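Local coordinates for siderophore-interacting protein (Aeromonas hydrophila, PDB 6K2L) that binds flavin-adenine dinucleotide and, as a siderophore-interacting flavoprotein, probably helps release iron by reducing ferric siderophores, at residues 9-14 / 33-38; 138-143 / 208-213. The protein carries 1 engineered substitution. All coordinates share one frame; numbering follows the deposited sequence.

In the fold
The two contacts sit on opposite sides of the chain's centre, their own centres 36 Å apart and their nearest atoms about 21 Å apart. Interaction 1 belongs to the closed antiparallel barrel of the FAD-binding domain, where it ties the start of strand 11-20 to the loop between strands 25-31 and 46-51. Interaction 2 belongs to the parallel-sheet domain and joins the start of strand 138-144 to the loop that leads into strand 214-218. They follow one another along the chain and do not touch. In interaction 1, the side chain of Y38 comes to about 12 Å from the bound FAD, so this contact packs the barrel without lining the flavin.

Interaction 1. Residues 9-14 / 33-38; sequences RPRLLT and PELADY
Y38 and R9 lie on opposite faces of the R11 guanidinium. The Y38 ring stands steeply to that plane, 79° from it, and brings CD1 to 3.5 Å from R11 NH1; R9 CZ lies over the other face, offset toward the rim. At the edge of the R11 group, E34 O and D37 OD1 lie close to its plane. D37 OD1 forms a salt bridge with R11 NH2 at 2.8 Å, the nitrogen standing above the carboxylate plane. R11 NE donates to the backbone oxygen E34 O; the modelled length of 2.5 Å is very short and its exact value doubtful. The bend at chi2 (149°) turns the long side chain of R11 toward this oxygen.

R9 also works through its edge. E34 OE2 receives R9 NE at 3.2 Å on its anti lone pair, with the carboxylate and guanidinium nearly coplanar, while R9 NH1 reaches D37 OD2 at 3.1 Å on the syn side. NH1 has a further acceptor in P6 O. D37 thus shares its two oxygens between the two arginines. Beside this polar cluster, L13 CD2 meets L35 CD2 at 3.7 Å, a small apolar contact of branched side chains crossing at about a right angle.

The surroundings hold the groups in place: R11 NH1 bonds to V7 O, Y38 OH to S124 O, and R90 bonds to the carbonyls of A36 and Y38. Two neighbouring arginines, their guanidinium planes well tilted from one another, suit two carboxylates, whose negative charge probably offsets theirs and keeps all four side chains ionised. The resulting salt-bridge network ties the chain entering strand 11-20 to both the 3-10 segment, through E34, and the turn from L35 to Y38, through D37.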
# COMPACT_ATOMS: atom_id res chain seq x y z
N ARG A 9 -0.05 19.45 7.67
CA ARG A 9 0.86 20.13 8.57
C ARG A 9 2.09 19.26 8.87
O ARG A 9 2.03 18.03 8.84
CB ARG A 9 0.15 20.49 9.88
CG ARG A 9 -0.09 19.28 10.78
CD ARG A 9 -1.14 19.51 11.84
NE ARG A 9 -1.37 18.32 12.65
CZ ARG A 9 -2.25 17.36 12.37
NH1 ARG A 9 -2.99 17.44 11.27
NH2 ARG A 9 -2.39 16.30 13.17
N PRO A 10 3.23 19.89 9.15
CA PRO A 10 4.37 19.11 9.63
C PRO A 10 4.04 18.52 10.99
O PRO A 10 3.39 19.15 11.82
CB PRO A 10 5.51 20.14 9.72
CG PRO A 10 4.84 21.47 9.74
CD PRO A 10 3.53 21.33 9.02
N ARG A 11 4.47 17.28 11.20
CA ARG A 11 4.25 16.59 12.46
C ARG A 11 5.57 16.17 13.08
O ARG A 11 6.50 15.76 12.38
CB ARG A 11 3.37 15.36 12.29
CG ARG A 11 2.01 15.66 11.77
CD ARG A 11 1.57 14.50 10.97
NE ARG A 11 0.12 14.37 10.87
CZ ARG A 11 -0.59 14.82 9.85
NH1 ARG A 11 0.03 15.45 8.85
NH2 ARG A 11 -1.91 14.61 9.81
N LEU A 12 5.65 16.29 14.40
CA LEU A 12 6.81 15.84 15.15
C LEU A 12 6.52 14.44 15.65
O LEU A 12 5.56 14.24 16.41
CB LEU A 12 7.12 16.78 16.31
CG LEU A 12 8.55 16.65 16.87
CD1 LEU A 12 9.60 17.16 15.87
CD2 LEU A 12 8.66 17.38 18.22
N LEU A 13 7.31 13.46 15.21
CA LEU A 13 7.12 12.07 15.61
C LEU A 13 8.25 11.65 16.52
O LEU A 13 9.32 12.28 16.56
CB LEU A 13 7.05 11.14 14.39
CG LEU A 13 6.30 11.68 13.17
CD1 LEU A 13 6.49 10.81 11.94
CD2 LEU A 13 4.85 11.81 13.51
N THR A 14 8.00 10.57 17.26
CA THR A 14 8.97 9.99 18.17
C THR A 14 9.37 8.61 17.65
O THR A 14 8.55 7.88 17.08
CB THR A 14 8.37 9.90 19.58
OG1 THR A 14 8.05 11.21 20.06
CG2 THR A 14 9.32 9.21 20.57
N PRO A 33 0.33 10.33 17.93
CA PRO A 33 -1.12 10.45 17.74
C PRO A 33 -1.50 11.40 16.62
O PRO A 33 -2.61 11.29 16.09
CB PRO A 33 -1.61 10.96 19.11
CG PRO A 33 -0.55 10.43 20.07
CD PRO A 33 0.73 10.60 19.32
N GLU A 34 -0.60 12.29 16.22
CA GLU A 34 -0.79 13.12 15.04
C GLU A 34 -0.77 12.34 13.72
O GLU A 34 -0.97 12.94 12.66
CB GLU A 34 0.30 14.18 15.01
CG GLU A 34 -0.09 15.52 15.58
CD GLU A 34 1.04 16.51 15.47
OE1 GLU A 34 2.10 16.28 16.10
OE2 GLU A 34 0.88 17.50 14.71
N LEU A 35 -0.50 11.03 13.75
CA LEU A 35 -0.52 10.23 12.53
C LEU A 35 -1.92 9.74 12.16
O LEU A 35 -2.09 9.20 11.07
CB LEU A 35 0.42 9.03 12.66
CG LEU A 35 1.90 9.43 12.65
CD1 LEU A 35 2.79 8.20 12.69
CD2 LEU A 35 2.20 10.30 11.42
N ALA A 36 -2.91 9.97 13.03
CA ALA A 36 -4.25 9.42 12.82
C ALA A 36 -4.92 9.98 11.57
O ALA A 36 -5.62 9.26 10.86
CB ALA A 36 -5.10 9.69 14.06
N ASP A 37 -4.72 11.26 11.26
CA ASP A 37 -5.28 11.83 10.05
C ASP A 37 -4.26 11.97 8.92
O ASP A 37 -4.52 12.66 7.93
CB ASP A 37 -5.90 13.19 10.35
CG ASP A 37 -4.96 14.09 11.07
OD1 ASP A 37 -3.88 13.58 11.44
OD2 ASP A 37 -5.27 15.29 11.28
N TYR A 38 -3.10 11.34 9.05
CA TYR A 38 -2.07 11.44 8.03
C TYR A 38 -2.57 10.78 6.74
O TYR A 38 -3.10 9.67 6.80
CB TYR A 38 -0.78 10.77 8.51
CG TYR A 38 0.44 11.13 7.70
CD1 TYR A 38 1.14 12.31 7.94
CD2 TYR A 38 0.91 10.30 6.69
CE1 TYR A 38 2.25 12.64 7.20
CE2 TYR A 38 2.01 10.62 5.95
CZ TYR A 38 2.69 11.78 6.20
OH TYR A 38 3.79 12.13 5.45

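Interaction 2. Residues 138-143 / 208-213; sequences HYYMVG and PLEEQQ
E210 CG sits over the centre of the H138 imidazole, 3.6 Å from the ring centroid and 7° off its normal, a CH-pi contact made by the aliphatic part of an acidic side chain. One residue earlier, L209 CD2 rests over a face of the Y140 ring in the same manner, 3.8 Å from its centroid but displaced toward the rim, by CD1 and CE1. Leucine suits this place because one methyl of its branched end can settle on an aromatic surface. The phenol end of Y140 has a polar task: the backbone E210 N donates to OH at 3.0 Å in an almost straight line (170°), so tyrosine combines an apolar face with an acceptor at its end.

Further along, H138 N donates to Q213 O at 3.3 Å, in the carbonyl plane. Chi1 (-63°) sets E210 CG anti to its carbonyl carbon and so over the imidazole, while the bend at chi2 turns only the carboxylate beyond it.

In the second shell, E210 O accepts a bond from S214 OG, which helps fix the loop, and the Y140 ring meets that of F216. The bonds of H138 and Y140 with Y215, and of Y140 with W217, continue the pairing of the parallel strands 138-144 and 214-218. Around them, Y140 packs on F204 of helix 198-205, while L209 touches H231 of helix 222-235, so the loop sits at the start of both strands.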
# COMPACT_ATOMS: atom_id res chain seq x y z
N HIS A 138 4.46 -4.34 -17.69
CA HIS A 138 5.89 -4.53 -17.57
C HIS A 138 6.49 -3.43 -16.69
O HIS A 138 6.06 -2.27 -16.74
CB HIS A 138 6.52 -4.53 -18.95
CG HIS A 138 6.18 -5.76 -19.74
ND1 HIS A 138 5.00 -5.88 -20.46
CD2 HIS A 138 6.84 -6.93 -19.91
CE1 HIS A 138 4.96 -7.07 -21.02
NE2 HIS A 138 6.06 -7.72 -20.71
N TYR A 139 7.45 -3.81 -15.85
CA TYR A 139 8.09 -2.90 -14.90
C TYR A 139 9.61 -3.05 -14.98
O TYR A 139 10.14 -4.15 -14.83
CB TYR A 139 7.62 -3.17 -13.48
CG TYR A 139 6.21 -2.78 -13.21
CD1 TYR A 139 5.85 -1.46 -13.00
CD2 TYR A 139 5.21 -3.76 -13.13
CE1 TYR A 139 4.55 -1.11 -12.74
CE2 TYR A 139 3.89 -3.44 -12.88
CZ TYR A 139 3.55 -2.11 -12.68
OH TYR A 139 2.24 -1.78 -12.40
N TYR A 140 10.31 -1.94 -15.17
CA TYR A 140 11.76 -1.96 -15.29
C TYR A 140 12.33 -0.93 -14.34
O TYR A 140 12.16 0.27 -14.58
CB TYR A 140 12.20 -1.67 -16.72
CG TYR A 140 11.57 -2.57 -17.73
CD1 TYR A 140 12.03 -3.87 -17.92
CD2 TYR A 140 10.48 -2.14 -18.48
CE1 TYR A 140 11.43 -4.71 -18.86
CE2 TYR A 140 9.89 -2.96 -19.40
CZ TYR A 140 10.35 -4.24 -19.59
OH TYR A 140 9.71 -5.01 -20.52
N MET A 141 13.04 -1.39 -13.31
CA MET A 141 13.34 -0.57 -12.16
C MET A 141 14.83 -0.71 -11.85
O MET A 141 15.36 -1.82 -11.85
CB MET A 141 12.47 -1.03 -10.99
CG MET A 141 10.93 -0.77 -11.18
SD MET A 141 10.09 -1.01 -9.62
CE MET A 141 8.52 -1.81 -10.12
N VAL A 142 15.52 0.39 -11.57
CA VAL A 142 16.92 0.35 -11.15
C VAL A 142 17.07 1.25 -9.94
O VAL A 142 16.39 2.28 -9.83
CB VAL A 142 17.89 0.76 -12.30
CG1 VAL A 142 19.30 0.89 -11.80
CG2 VAL A 142 17.86 -0.25 -13.47
N GLY A 143 17.92 0.84 -9.00
CA GLY A 143 18.24 1.73 -7.89
C GLY A 143 19.39 1.20 -7.05
O GLY A 143 20.01 0.18 -7.37
N PRO A 208 15.90 -7.08 -23.39
CA PRO A 208 14.83 -6.57 -24.26
C PRO A 208 13.73 -5.91 -23.44
O PRO A 208 13.20 -6.49 -22.48
CB PRO A 208 14.33 -7.84 -24.96
CG PRO A 208 14.64 -8.94 -23.99
CD PRO A 208 15.94 -8.55 -23.35
N LEU A 209 13.35 -4.71 -23.84
CA LEU A 209 12.38 -3.91 -23.10
C LEU A 209 11.12 -3.73 -23.93
O LEU A 209 11.18 -3.48 -25.14
CB LEU A 209 12.97 -2.54 -22.73
CG LEU A 209 14.33 -2.54 -22.03
CD1 LEU A 209 14.97 -1.17 -22.10
CD2 LEU A 209 14.21 -3.03 -20.60
N GLU A 210 9.97 -3.84 -23.27
CA GLU A 210 8.70 -3.50 -23.88
C GLU A 210 8.49 -2.00 -23.84
O GLU A 210 8.62 -1.38 -22.78
CB GLU A 210 7.58 -4.20 -23.14
CG GLU A 210 7.70 -5.70 -23.26
CD GLU A 210 7.24 -6.21 -24.62
OE1 GLU A 210 6.42 -5.50 -25.25
OE2 GLU A 210 7.71 -7.31 -25.04
N GLU A 211 8.17 -1.40 -24.99
CA GLU A 211 7.90 0.03 -25.00
C GLU A 211 6.43 0.34 -24.82
O GLU A 211 6.10 1.51 -24.57
CB GLU A 211 8.40 0.67 -26.30
CG GLU A 211 7.58 0.33 -27.53
CD GLU A 211 8.33 0.70 -28.80
OE1 GLU A 211 8.42 1.91 -29.10
OE2 GLU A 211 8.83 -0.22 -29.48
N GLN A 212 5.55 -0.64 -24.93
CA GLN A 212 4.12 -0.41 -24.75
C GLN A 212 3.66 -1.02 -23.43
O GLN A 212 4.15 -2.08 -23.02
CB GLN A 212 3.28 -0.97 -25.90
CG GLN A 212 3.73 -0.58 -27.30
CD GLN A 212 3.57 0.91 -27.60
OE1 GLN A 212 2.89 1.65 -26.86
NE2 GLN A 212 4.20 1.36 -28.70
N GLN A 213 2.74 -0.34 -22.76
CA GLN A 213 2.18 -0.79 -21.49
C GLN A 213 3.27 -1.12 -20.48
O GLN A 213 3.25 -2.17 -19.84
CB GLN A 213 1.26 -1.98 -21.69
CG GLN A 213 0.02 -1.91 -20.82
CD GLN A 213 -1.12 -2.68 -21.43
OE1 GLN A 213 -1.18 -2.87 -22.65
NE2 GLN A 213 -2.03 -3.15 -20.58